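Local coordinates for oxaloacetate acetyl hydrolase (Cryphonectria parasitica, PDB 3M0J), which is a fungal hydrolase of the phosphoenolpyruvate phosphomutase family, a member of the TIM-barrel clan, at residues N221-G226 with F246-L251. Residues are numbered along the deposited sequence; the frame is centred on the assembly and turned at random.
With CA (calcium ion), chain D; OAF (2,2-difluoro-3,3-dihydroxybutanedioic acid), chain B.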
ATOM      1  N   ASN A 221      17.309  25.173   0.905  1.00 14.36           N
ATOM      2  CA  ASN A 221      17.478  23.743   0.660  1.00 12.66           C
ATOM      3  C   ASN A 221      18.935  23.394   0.358  1.00 16.88           C
ATOM      4  O   ASN A 221      19.437  23.616  -0.752  1.00 19.20           O
ATOM      5  CB  ASN A 221      16.582  23.274  -0.478  1.00 11.34           C
ATOM      6  CG  ASN A 221      16.810  21.814  -0.834  1.00 14.95           C
ATOM      7  OD1 ASN A 221      17.298  21.042  -0.016  1.00 12.97           O
ATOM      8  ND2 ASN A 221      16.482  21.438  -2.064  1.00 17.48           N
ATOM      9  N   SER A 222      19.619  22.864   1.355  1.00 15.49           N
ATOM     10  CA  SER A 222      20.997  22.451   1.181  1.00 16.25           C
ATOM     11  C   SER A 222      21.012  21.071   0.550  1.00 20.14           C
ATOM     12  O   SER A 222      20.418  20.137   1.081  1.00 19.18           O
ATOM     13  CB  SER A 222      21.716  22.421   2.528  1.00 19.94           C
ATOM     14  OG  SER A 222      23.064  22.004   2.364  1.00 26.67           O
ATOM     15  N   VAL A 223      21.660  20.948  -0.601  1.00 14.27           N
ATOM     16  CA  VAL A 223      21.751  19.664  -1.287  1.00 17.41           C
ATOM     17  C   VAL A 223      23.192  19.193  -1.233  1.00 21.10           C
ATOM     18  O   VAL A 223      24.052  19.738  -1.911  1.00 23.35           O
ATOM     19  CB  VAL A 223      21.268  19.769  -2.741  1.00 21.76           C
ATOM     20  CG1 VAL A 223      21.479  18.455  -3.478  1.00 18.11           C
ATOM     21  CG2 VAL A 223      19.791  20.148  -2.764  1.00 23.43           C
ATOM     22  N   GLU A 224      23.451  18.195  -0.396  1.00 22.47           N
ATOM     23  CA  GLU A 224      24.816  17.745  -0.159  1.00 19.21           C
ATOM     24  C   GLU A 224      25.454  17.251  -1.446  1.00 21.77           C
ATOM     25  O   GLU A 224      24.909  16.375  -2.115  1.00 17.05           O
ATOM     26  CB  GLU A 224      24.840  16.651   0.899  1.00 15.61           C
ATOM     27  CG  GLU A 224      26.221  16.011   1.095  1.00 22.37           C
ATOM     28  CD  GLU A 224      27.254  16.957   1.691  1.00 26.56           C
ATOM     29  OE1 GLU A 224      26.933  18.127   1.994  1.00 23.11           O
ATOM     30  OE2 GLU A 224      28.407  16.519   1.872  1.00 24.72           O
ATOM     31  N   ASN A 225      26.606  17.829  -1.785  1.00 21.19           N
ATOM     32  CA  ASN A 225      27.361  17.423  -2.970  1.00 24.45           C
ATOM     33  C   ASN A 225      26.656  17.762  -4.272  1.00 25.59           C
ATOM     34  O   ASN A 225      26.948  17.171  -5.313  1.00 21.85           O
ATOM     35  CB  ASN A 225      27.686  15.935  -2.893  1.00 22.38           C
ATOM     36  CG  ASN A 225      28.607  15.633  -1.754  1.00 21.66           C
ATOM     37  OD1 ASN A 225      29.329  16.511  -1.328  1.00 21.44           O
ATOM     38  ND2 ASN A 225      28.578  14.412  -1.236  1.00 15.69           N
ATOM     39  N   GLY A 226      25.741  18.726  -4.205  1.00 23.06           N
ATOM     40  CA  GLY A 226      24.974  19.135  -5.367  1.00 23.24           C
ATOM     41  C   GLY A 226      25.605  20.305  -6.097  1.00 25.23           C
ATOM     42  O   GLY A 226      26.816  20.518  -6.018  1.00 26.12           O
ATOM     43  N   PHE A 246      18.241  19.692   4.829  1.00 12.00           N
ATOM     44  CA  PHE A 246      19.447  19.059   4.324  1.00 11.53           C
ATOM     45  C   PHE A 246      19.027  17.805   3.596  1.00 11.86           C
ATOM     46  O   PHE A 246      19.036  16.715   4.151  1.00 11.87           O
ATOM     47  CB  PHE A 246      20.404  18.761   5.473  1.00  9.05           C
ATOM     48  CG  PHE A 246      20.988  19.995   6.078  1.00 13.98           C
ATOM     49  CD1 PHE A 246      22.245  20.432   5.702  1.00 16.65           C
ATOM     50  CD2 PHE A 246      20.252  20.752   6.971  1.00 18.11           C
ATOM     51  CE1 PHE A 246      22.775  21.598   6.227  1.00 20.68           C
ATOM     52  CE2 PHE A 246      20.776  21.905   7.513  1.00 19.74           C
ATOM     53  CZ  PHE A 246      22.035  22.331   7.139  1.00 17.94           C
ATOM     54  N   SER A 247      18.642  17.981   2.339  1.00 13.51           N
ATOM     55  CA  SER A 247      17.941  16.941   1.590  1.00 11.07           C
ATOM     56  C   SER A 247      18.636  15.589   1.524  1.00 13.86           C
ATOM     57  O   SER A 247      17.976  14.554   1.591  1.00 13.32           O
ATOM     58  CB  SER A 247      17.661  17.437   0.177  1.00 13.46           C
ATOM     59  OG  SER A 247      16.659  18.428   0.222  1.00 17.79           O
ATOM     60  N   PHE A 248      19.960  15.603   1.371  1.00 12.34           N
ATOM     61  CA  PHE A 248      20.735  14.375   1.171  1.00 13.96           C
ATOM     62  C   PHE A 248      21.598  14.016   2.373  1.00 13.23           C
ATOM     63  O   PHE A 248      22.515  13.194   2.265  1.00 12.17           O
ATOM     64  CB  PHE A 248      21.604  14.464  -0.092  1.00 14.83           C
ATOM     65  CG  PHE A 248      20.816  14.313  -1.356  1.00 15.20           C
ATOM     66  CD1 PHE A 248      20.860  13.131  -2.080  1.00 19.45           C
ATOM     67  CD2 PHE A 248      19.999  15.339  -1.802  1.00 19.39           C
ATOM     68  CE1 PHE A 248      20.122  12.984  -3.236  1.00 15.38           C
ATOM     69  CE2 PHE A 248      19.247  15.194  -2.951  1.00 19.01           C
ATOM     70  CZ  PHE A 248      19.310  14.012  -3.675  1.00 14.73           C
ATOM     71  N   ALA A 249      21.265  14.585   3.524  1.00 12.00           N
ATOM     72  CA  ALA A 249      22.073  14.428   4.745  1.00 10.21           C
ATOM     73  C   ALA A 249      22.191  12.982   5.238  1.00 11.10           C
ATOM     74  O   ALA A 249      23.148  12.626   5.932  1.00 13.01           O
ATOM     75  CB  ALA A 249      21.515  15.311   5.862  1.00 14.34           C
ATOM     76  N   THR A 250      21.207  12.157   4.916  1.00 12.28           N
ATOM     77  CA  THR A 250      21.243  10.764   5.347  1.00 10.44           C
ATOM     78  C   THR A 250      21.376   9.782   4.166  1.00 13.31           C
ATOM     79  O   THR A 250      22.057   8.762   4.274  1.00 12.40           O
ATOM     80  CB  THR A 250      20.041  10.393   6.274  1.00 10.30           C
ATOM     81  OG1 THR A 250      18.804  10.513   5.565  1.00  8.49           O
ATOM     82  CG2 THR A 250      19.989  11.320   7.490  1.00  9.34           C
ATOM     83  N   LEU A 251      20.764  10.099   3.031  1.00 10.38           N
ATOM     84  CA  LEU A 251      20.833   9.194   1.884  1.00 11.22           C
ATOM     85  C   LEU A 251      22.275   9.043   1.410  1.00 12.14           C
ATOM     86  O   LEU A 251      22.736   7.948   1.133  1.00 12.41           O
ATOM     87  CB  LEU A 251      19.963   9.693   0.722  1.00 13.28           C
ATOM     88  CG  LEU A 251      19.666   8.649  -0.371  1.00 14.07           C
ATOM     89  CD1 LEU A 251      18.608   7.622   0.083  1.00  9.13           C
ATOM     90  CD2 LEU A 251      19.191   9.360  -1.624  1.00 12.29           C
TER
HETATM   91 CA    CA D 503      30.361  16.804   0.744  1.00 19.34          CA
HETATM   92  O2  OAF B 501      15.132  15.999  -1.380  1.00 12.23           O
HETATM   93  C1  OAF B 501      14.404  16.412  -2.228  1.00 11.49           C
HETATM   94  O1  OAF B 501      13.497  15.562  -2.848  1.00 10.27           O
HETATM   95  C2  OAF B 501      14.594  17.812  -2.818  1.00 17.37           C
HETATM   96  O4  OAF B 501      14.893  18.735  -1.791  1.00 15.12           O
HETATM   97  O3  OAF B 501      13.404  18.225  -3.433  1.00 12.73           O
HETATM   98  C3  OAF B 501      15.755  17.694  -3.838  1.00 23.13           C
HETATM   99  F1  OAF B 501      16.950  17.688  -3.169  1.00 22.57           F
HETATM  100  F2  OAF B 501      15.677  16.554  -4.585  1.00 20.90           F
HETATM  101  C4  OAF B 501      15.687  18.864  -4.808  1.00 18.97           C
HETATM  102  O5  OAF B 501      15.079  18.765  -5.828  1.00 15.74           O
HETATM  103  O6  OAF B 501      16.477  19.976  -4.521  1.00 20.65           O
HETATM  104  O   HOH W   1      21.976  17.835   2.364  1.00 13.84           O
HETATM  105  O   HOH W   2      31.835  17.245   2.624  1.00 30.45           O
HETATM  106  O   HOH W   3      30.060  19.128   0.550  1.00 24.21           O
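S222 and F246 form a parallel bridge where strands 219-222 and 243-246 end, and S247 N donates to S222 O at 3.1 Å, continuing the pairing one residue past the bridge. In a TIM-barrel protein such as this one, the C-terminal ends of neighbouring parallel strands and the loops that follow them build the ligand pocket, and this pair illustrates the rule. S247 OG gives its proton to N221 OD1 at 2.7 Å, arriving 28° off the carbonyl plane, and accepts one from O4 of the bound 2,2-difluoro-3,3-dihydroxybutanedioic acid, also at 2.7 Å. A chi1 of 176° carries the N221 amide away from the backbone N, and chi2 of 23° sets its rotation, with OD1 at the serine and ND2 weakly bonded to ligand O6; E198 also accepts from ND2. Farther along, V223 and F248 lie side by side, CG1 3.8 Å from CD2, and the ring turns its edge to ligand F1. A water joins S222 O to F248 N. The type II turn V223-G226 then carries E224 and N225 to a calcium ion shared with T273 and D275 of a second subunit, where E224 OE2 and N225 OD1 each bind the metal at 2.3 Å.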